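Local coordinates for enoyl-acyl carrier protein reductase (Uncultured bacterium, PDB 6KIA) that binds NADH and, as a triclosan-resistant enoyl-acyl carrier protein reductase, probably reduces the enoyl double bond in fatty acid synthesis, at residues F205-I217 against T261-A273. Numbering follows the deposited sequence.
Sequences FDEVTANTFLHLI and TQGKAKMRLERIA. With NAI (1,4-dihydronicotinamide adenine dinucleotide), chain D.
F205 lays its ring over the amide of Q262, flat on flat, the two planes 15° apart and NE2 3.2 Å above the ring plane, over its centre. The bend of Q262 at chi2 (-85°) turns its amide back over the ring. D206 rests OD1 against the CA of A265, and a water donates to D206 OD1 and, weakly, to K264 O. T209 OG1 donates to Q262 OE1 at 2.6 Å from above the carbonyl plane; G163 N donates to T209 OG1 and G163 O accepts from Q262 NE2, so these buried polar atoms have partners. T209 also touches the stem of K266 with its methyl, and its carbonyl shares a water with NZ. A210, small enough for helix axes that come within 7.8 Å, is a knob among A265, R268, L269 and I272. N211 OD1 takes the NE proton of extended R268 at 2.9 Å, in the carbonyl plane and nearly straight (165°), while ND2 reaches back to E207. F213 packs CB on L269 CD1 at 3.5 Å, and I272 fits among A210, N211, F213 and L214. These nearly parallel helices pack on strands 234-240 and 283-287 of a Rossmann-type fold, K266 NZ gripping both nicotinamide-ribose hydroxyls of NADH, recalling the lysine of short-chain dehydrogenases/reductases.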
loop_
_atom_site.group_PDB
_atom_site.type_symbol
_atom_site.label_atom_id
_atom_site.label_comp_id
_atom_site.label_asym_id
_atom_site.label_seq_id
_atom_site.Cartn_x
_atom_site.Cartn_y
_atom_site.Cartn_z
ATOM N N PHE A 205 -7.165 -10.703 -4.675
ATOM C CA PHE A 205 -6.831 -9.293 -4.443
ATOM C C PHE A 205 -8.006 -8.594 -3.762
ATOM O O PHE A 205 -7.822 -7.861 -2.783
ATOM C CB PHE A 205 -6.512 -8.543 -5.753
ATOM C CG PHE A 205 -5.141 -8.824 -6.347
ATOM C CD1 PHE A 205 -4.287 -9.771 -5.813
ATOM C CD2 PHE A 205 -4.727 -8.111 -7.477
ATOM C CE1 PHE A 205 -3.028 -10.004 -6.408
ATOM C CE2 PHE A 205 -3.473 -8.337 -8.078
ATOM C CZ PHE A 205 -2.633 -9.282 -7.538
ATOM N N ASP A 206 -9.221 -8.800 -4.272
ATOM C CA ASP A 206 -10.376 -8.187 -3.612
ATOM C C ASP A 206 -10.429 -8.617 -2.154
ATOM O O ASP A 206 -10.687 -7.784 -1.270
ATOM C CB ASP A 206 -11.693 -8.556 -4.294
ATOM C CG ASP A 206 -12.052 -7.646 -5.456
ATOM O OD1 ASP A 206 -11.322 -6.672 -5.746
ATOM O OD2 ASP A 206 -13.093 -7.921 -6.097
ATOM N N GLU A 207 -10.175 -9.899 -1.883
ATOM C CA GLU A 207 -10.273 -10.361 -0.490
ATOM C C GLU A 207 -9.219 -9.704 0.427
ATOM O O GLU A 207 -9.546 -9.186 1.518
ATOM C CB GLU A 207 -10.131 -11.885 -0.401
ATOM C CG GLU A 207 -11.315 -12.698 -0.893
ATOM C CD GLU A 207 -12.658 -12.211 -0.379
ATOM O OE1 GLU A 207 -12.725 -11.687 0.758
ATOM O OE2 GLU A 207 -13.667 -12.420 -1.091
ATOM N N VAL A 208 -7.964 -9.733 -0.000
ATOM C CA VAL A 208 -6.855 -9.258 0.837
ATOM C C VAL A 208 -6.762 -7.733 0.932
ATOM O O VAL A 208 -6.579 -7.174 2.014
ATOM C CB VAL A 208 -5.483 -9.786 0.311
ATOM C CG1 VAL A 208 -4.346 -9.292 1.212
ATOM C CG2 VAL A 208 -5.486 -11.339 0.196
ATOM N N THR A 209 -6.858 -7.073 -0.215
ATOM C CA THR A 209 -6.610 -5.645 -0.344
ATOM C C THR A 209 -7.827 -4.814 0.022
ATOM O O THR A 209 -7.692 -3.687 0.504
ATOM C CB THR A 209 -6.156 -5.335 -1.784
ATOM O OG1 THR A 209 -4.980 -6.116 -2.043
ATOM C CG2 THR A 209 -5.876 -3.850 -2.010
ATOM N N ALA A 210 -9.020 -5.378 -0.162
ATOM C CA ALA A 210 -10.235 -4.594 0.060
ATOM C C ALA A 210 -11.128 -5.139 1.170
ATOM O O ALA A 210 -11.411 -4.436 2.151
ATOM C CB ALA A 210 -11.032 -4.485 -1.256
ATOM N N ASN A 211 -11.594 -6.375 1.029
ATOM C CA ASN A 211 -12.592 -6.891 1.964
ATOM C C ASN A 211 -12.114 -7.027 3.414
ATOM O O ASN A 211 -12.916 -6.949 4.335
ATOM C CB ASN A 211 -13.114 -8.225 1.451
ATOM C CG ASN A 211 -13.880 -8.065 0.150
ATOM O OD1 ASN A 211 -14.350 -6.972 -0.168
ATOM N ND2 ASN A 211 -14.000 -9.146 -0.610
ATOM N N THR A 212 -10.813 -7.208 3.613
ATOM C CA THR A 212 -10.227 -7.172 4.949
ATOM C C THR A 212 -10.555 -5.868 5.711
ATOM O O THR A 212 -10.668 -5.892 6.936
ATOM C CB THR A 212 -8.700 -7.313 4.883
ATOM O OG1 THR A 212 -8.185 -6.376 3.927
ATOM C CG2 THR A 212 -8.312 -8.713 4.430
ATOM N N PHE A 213 -10.666 -4.736 5.004
ATOM C CA PHE A 213 -11.049 -3.466 5.635
ATOM C C PHE A 213 -12.473 -3.532 6.137
ATOM O O PHE A 213 -12.778 -3.042 7.225
ATOM C CB PHE A 213 -10.875 -2.308 4.650
ATOM C CG PHE A 213 -10.883 -0.938 5.272
ATOM C CD1 PHE A 213 -10.114 -0.639 6.403
ATOM C CD2 PHE A 213 -11.561 0.092 4.647
ATOM C CE1 PHE A 213 -10.088 0.660 6.931
ATOM C CE2 PHE A 213 -11.548 1.382 5.174
ATOM C CZ PHE A 213 -10.799 1.670 6.311
ATOM N N LEU A 214 -13.345 -4.147 5.336
ATOM C CA LEU A 214 -14.729 -4.323 5.749
ATOM C C LEU A 214 -14.783 -5.236 6.964
ATOM O O LEU A 214 -15.549 -4.981 7.889
ATOM C CB LEU A 214 -15.594 -4.910 4.622
ATOM C CG LEU A 214 -17.033 -5.238 5.059
ATOM C CD1 LEU A 214 -17.802 -3.950 5.381
ATOM C CD2 LEU A 214 -17.769 -6.070 4.017
ATOM N N HIS A 215 -13.976 -6.297 6.968
ATOM C CA HIS A 215 -13.989 -7.239 8.081
ATOM C C HIS A 215 -13.455 -6.574 9.329
ATOM O O HIS A 215 -13.873 -6.890 10.437
ATOM C CB HIS A 215 -13.170 -8.481 7.758
ATOM C CG HIS A 215 -13.717 -9.248 6.602
ATOM N ND1 HIS A 215 -15.071 -9.411 6.404
ATOM C CD2 HIS A 215 -13.102 -9.865 5.564
ATOM C CE1 HIS A 215 -15.267 -10.101 5.295
ATOM N NE2 HIS A 215 -14.090 -10.391 4.768
ATOM N N LEU A 216 -12.547 -5.625 9.137
ATOM C CA LEU A 216 -12.039 -4.848 10.253
ATOM C C LEU A 216 -13.126 -3.967 10.834
ATOM O O LEU A 216 -13.347 -3.955 12.053
ATOM C CB LEU A 216 -10.862 -3.988 9.796
ATOM C CG LEU A 216 -10.425 -2.883 10.758
ATOM C CD1 LEU A 216 -10.074 -3.431 12.159
ATOM C CD2 LEU A 216 -9.282 -2.105 10.137
ATOM N N ILE A 217 -13.836 -3.265 9.963
ATOM C CA ILE A 217 -14.870 -2.347 10.414
ATOM C C ILE A 217 -16.020 -3.105 11.100
ATOM O O ILE A 217 -16.518 -2.696 12.162
ATOM C CB ILE A 217 -15.394 -1.496 9.243
ATOM C CG1 ILE A 217 -14.295 -0.503 8.820
ATOM C CG2 ILE A 217 -16.634 -0.701 9.667
ATOM C CD1 ILE A 217 -14.545 0.194 7.488
ATOM N N THR A 261 -2.319 -3.706 -11.136
ATOM C CA THR A 261 -3.224 -4.845 -11.150
ATOM C C THR A 261 -4.151 -4.880 -9.939
ATOM O O THR A 261 -5.203 -5.509 -9.995
ATOM C CB THR A 261 -2.428 -6.143 -11.244
ATOM O OG1 THR A 261 -1.573 -6.267 -10.103
ATOM C CG2 THR A 261 -1.575 -6.089 -12.480
ATOM N N GLN A 262 -3.757 -4.199 -8.867
ATOM C CA GLN A 262 -4.547 -4.138 -7.630
ATOM C C GLN A 262 -5.599 -3.019 -7.711
ATOM O O GLN A 262 -6.290 -2.720 -6.724
ATOM C CB GLN A 262 -3.615 -3.878 -6.440
ATOM C CG GLN A 262 -2.817 -5.089 -5.991
ATOM C CD GLN A 262 -3.527 -6.020 -5.026
ATOM O OE1 GLN A 262 -4.691 -5.819 -4.645
ATOM N NE2 GLN A 262 -2.818 -7.073 -4.628
ATOM N N GLY A 263 -5.720 -2.395 -8.882
ATOM C CA GLY A 263 -6.542 -1.206 -9.042
ATOM C C GLY A 263 -8.015 -1.395 -8.727
ATOM O O GLY A 263 -8.631 -0.586 -8.034
ATOM N N LYS A 264 -8.586 -2.466 -9.250
ATOM C CA LYS A 264 -9.979 -2.803 -8.943
ATOM C C LYS A 264 -10.210 -2.982 -7.435
ATOM O O LYS A 264 -11.222 -2.518 -6.883
ATOM C CB LYS A 264 -10.394 -4.061 -9.710
ATOM C CG LYS A 264 -10.535 -3.846 -11.204
ATOM C CD LYS A 264 -11.728 -2.939 -11.483
ATOM C CE LYS A 264 -11.933 -2.684 -12.970
ATOM N NZ LYS A 264 -13.051 -1.714 -13.175
ATOM N N ALA A 265 -9.292 -3.686 -6.775
ATOM C CA ALA A 265 -9.415 -3.916 -5.329
ATOM C C ALA A 265 -9.269 -2.605 -4.564
ATOM O O ALA A 265 -9.963 -2.384 -3.572
ATOM C CB ALA A 265 -8.375 -4.931 -4.855
ATOM N N LYS A 266 -8.375 -1.719 -5.018
ATOM C CA LYS A 266 -8.222 -0.432 -4.324
ATOM C C LYS A 266 -9.497 0.425 -4.485
ATOM O O LYS A 266 -9.831 1.210 -3.602
ATOM C CB LYS A 266 -6.999 0.338 -4.830
ATOM C CG LYS A 266 -5.642 -0.277 -4.385
ATOM C CD LYS A 266 -5.531 -0.247 -2.844
ATOM C CE LYS A 266 -4.123 -0.636 -2.393
ATOM N NZ LYS A 266 -3.951 -0.709 -0.907
ATOM N N MET A 267 -10.192 0.304 -5.621
ATOM C CA MET A 267 -11.432 1.081 -5.746
ATOM C C MET A 267 -12.553 0.460 -4.906
ATOM O O MET A 267 -13.437 1.168 -4.389
ATOM C CB MET A 267 -11.835 1.229 -7.213
ATOM C CG MET A 267 -10.939 2.238 -7.905
ATOM S SD MET A 267 -11.386 2.533 -9.647
ATOM C CE MET A 267 -10.949 0.965 -10.371
ATOM N N ARG A 268 -12.497 -0.851 -4.720
ATOM C CA ARG A 268 -13.452 -1.492 -3.827
ATOM C C ARG A 268 -13.190 -1.073 -2.371
ATOM O O ARG A 268 -14.119 -0.836 -1.596
ATOM C CB ARG A 268 -13.372 -3.009 -3.957
ATOM C CG ARG A 268 -14.418 -3.749 -3.148
ATOM C CD ARG A 268 -14.341 -5.253 -3.385
ATOM N NE ARG A 268 -15.411 -5.938 -2.670
ATOM C CZ ARG A 268 -16.640 -6.118 -3.149
ATOM N NH1 ARG A 268 -16.956 -5.704 -4.371
ATOM N NH2 ARG A 268 -17.545 -6.735 -2.410
ATOM N N LEU A 269 -11.915 -0.932 -2.029
ATOM C CA LEU A 269 -11.513 -0.413 -0.720
ATOM C C LEU A 269 -12.096 0.980 -0.473
ATOM O O LEU A 269 -12.664 1.258 0.602
ATOM C CB LEU A 269 -9.984 -0.372 -0.627
ATOM C CG LEU A 269 -9.362 0.209 0.646
ATOM C CD1 LEU A 269 -9.561 -0.761 1.814
ATOM C CD2 LEU A 269 -7.879 0.519 0.414
ATOM N N GLU A 270 -11.964 1.846 -1.471
ATOM C CA GLU A 270 -12.569 3.177 -1.401
ATOM C C GLU A 270 -14.079 3.095 -1.168
ATOM O O GLU A 270 -14.626 3.803 -0.314
ATOM C CB GLU A 270 -12.287 3.959 -2.675
ATOM C CG GLU A 270 -10.833 4.330 -2.832
ATOM C CD GLU A 270 -10.524 4.890 -4.196
ATOM O OE1 GLU A 270 -11.352 4.710 -5.119
ATOM O OE2 GLU A 270 -9.442 5.476 -4.351
ATOM N N ARG A 271 -14.752 2.232 -1.931
ATOM C CA ARG A 271 -16.205 2.099 -1.762
ATOM C C ARG A 271 -16.599 1.626 -0.354
ATOM O O ARG A 271 -17.600 2.081 0.200
ATOM C CB ARG A 271 -16.793 1.157 -2.808
ATOM C CG ARG A 271 -16.759 1.733 -4.208
ATOM C CD ARG A 271 -17.610 0.934 -5.204
ATOM N NE ARG A 271 -17.300 -0.496 -5.270
ATOM C CZ ARG A 271 -16.356 -1.029 -6.039
ATOM N NH1 ARG A 271 -15.603 -0.250 -6.808
ATOM N NH2 ARG A 271 -16.169 -2.340 -6.034
ATOM N N ILE A 272 -15.820 0.714 0.220
ATOM C CA ILE A 272 -16.064 0.276 1.595
ATOM C C ILE A 272 -15.977 1.467 2.561
ATOM O O ILE A 272 -16.854 1.654 3.432
ATOM C CB ILE A 272 -15.070 -0.839 2.007
ATOM C CG1 ILE A 272 -15.384 -2.131 1.251
ATOM C CG2 ILE A 272 -15.123 -1.094 3.523
ATOM C CD1 ILE A 272 -14.248 -3.142 1.255
ATOM N N ALA A 273 -14.954 2.303 2.383
ATOM C CA ALA A 273 -14.827 3.512 3.217
ATOM C C ALA A 273 -16.019 4.452 3.050
ATOM O O ALA A 273 -16.527 5.006 4.028
ATOM C CB ALA A 273 -13.532 4.265 2.900
HETATM P PA NAI D . 4.551 -3.891 2.817
HETATM O O1A NAI D . 5.453 -3.378 3.897
HETATM O O2A NAI D . 4.967 -5.174 2.125
HETATM O O5B NAI D . 3.095 -4.012 3.444
HETATM C C5B NAI D . 2.207 -5.004 2.969
HETATM C C4B NAI D . 1.151 -5.123 4.111
HETATM O O4B NAI D . 0.076 -6.101 3.568
HETATM C C3B NAI D . 1.631 -5.632 5.189
HETATM O O3B NAI D . 1.086 -4.982 6.409
HETATM C C2B NAI D . 1.185 -7.224 5.140
HETATM O O2B NAI D . 1.269 -7.797 6.496
HETATM C C1B NAI D . -0.004 -7.186 4.648
HETATM N N9A NAI D . -0.306 -8.398 3.858
HETATM C C8A NAI D . 0.162 -8.919 2.710
HETATM N N7A NAI D . -0.487 -10.058 2.479
HETATM C C5A NAI D . -1.372 -10.242 3.486
HETATM C C6A NAI D . -2.258 -11.294 3.669
HETATM N N6A NAI D . -2.550 -12.483 2.918
HETATM N N1A NAI D . -3.048 -11.275 4.755
HETATM C C2A NAI D . -2.962 -10.245 5.654
HETATM N N3A NAI D . -2.078 -9.195 5.468
HETATM C C4A NAI D . -1.275 -9.219 4.359
HETATM O O3 NAI D . 4.383 -2.781 1.602
HETATM P PN NAI D . 3.561 -1.393 1.584
HETATM O O1N NAI D . 4.027 -0.495 2.688
HETATM O O2N NAI D . 3.830 -0.847 0.191
HETATM O O5D NAI D . 2.018 -1.756 1.764
HETATM C C5D NAI D . 1.238 -1.187 2.802
HETATM C C4D NAI D . 0.002 -0.527 2.151
HETATM O O4D NAI D . 0.398 0.532 1.472
HETATM C C3D NAI D . -0.631 -1.461 1.123
HETATM O O3D NAI D . -2.008 -1.542 1.268
HETATM C C2D NAI D . -0.299 -0.731 -0.197
HETATM O O2D NAI D . -1.218 -1.193 -1.250
HETATM C C1D NAI D . -0.403 0.536 0.109
HETATM N N1N NAI D . 0.271 1.428 -0.834
HETATM C C2N NAI D . 1.531 1.155 -1.323
HETATM C C3N NAI D . 2.110 2.009 -2.272
HETATM C C7N NAI D . 3.518 1.755 -2.807
HETATM O O7N NAI D . 3.902 2.295 -3.841
HETATM N N7N NAI D . 4.381 0.892 -2.082
HETATM C C4N NAI D . 1.455 3.146 -2.721
HETATM C C5N NAI D . 0.199 3.441 -2.179
HETATM C C6N NAI D . -0.384 2.577 -1.245
HETATM O O HOH W 1 -12.868 -4.858 -6.975
HETATM O O HOH W 2 -5.495 -2.203 0.927
HETATM O O HOH W 3 -16.963 -6.199 0.603
#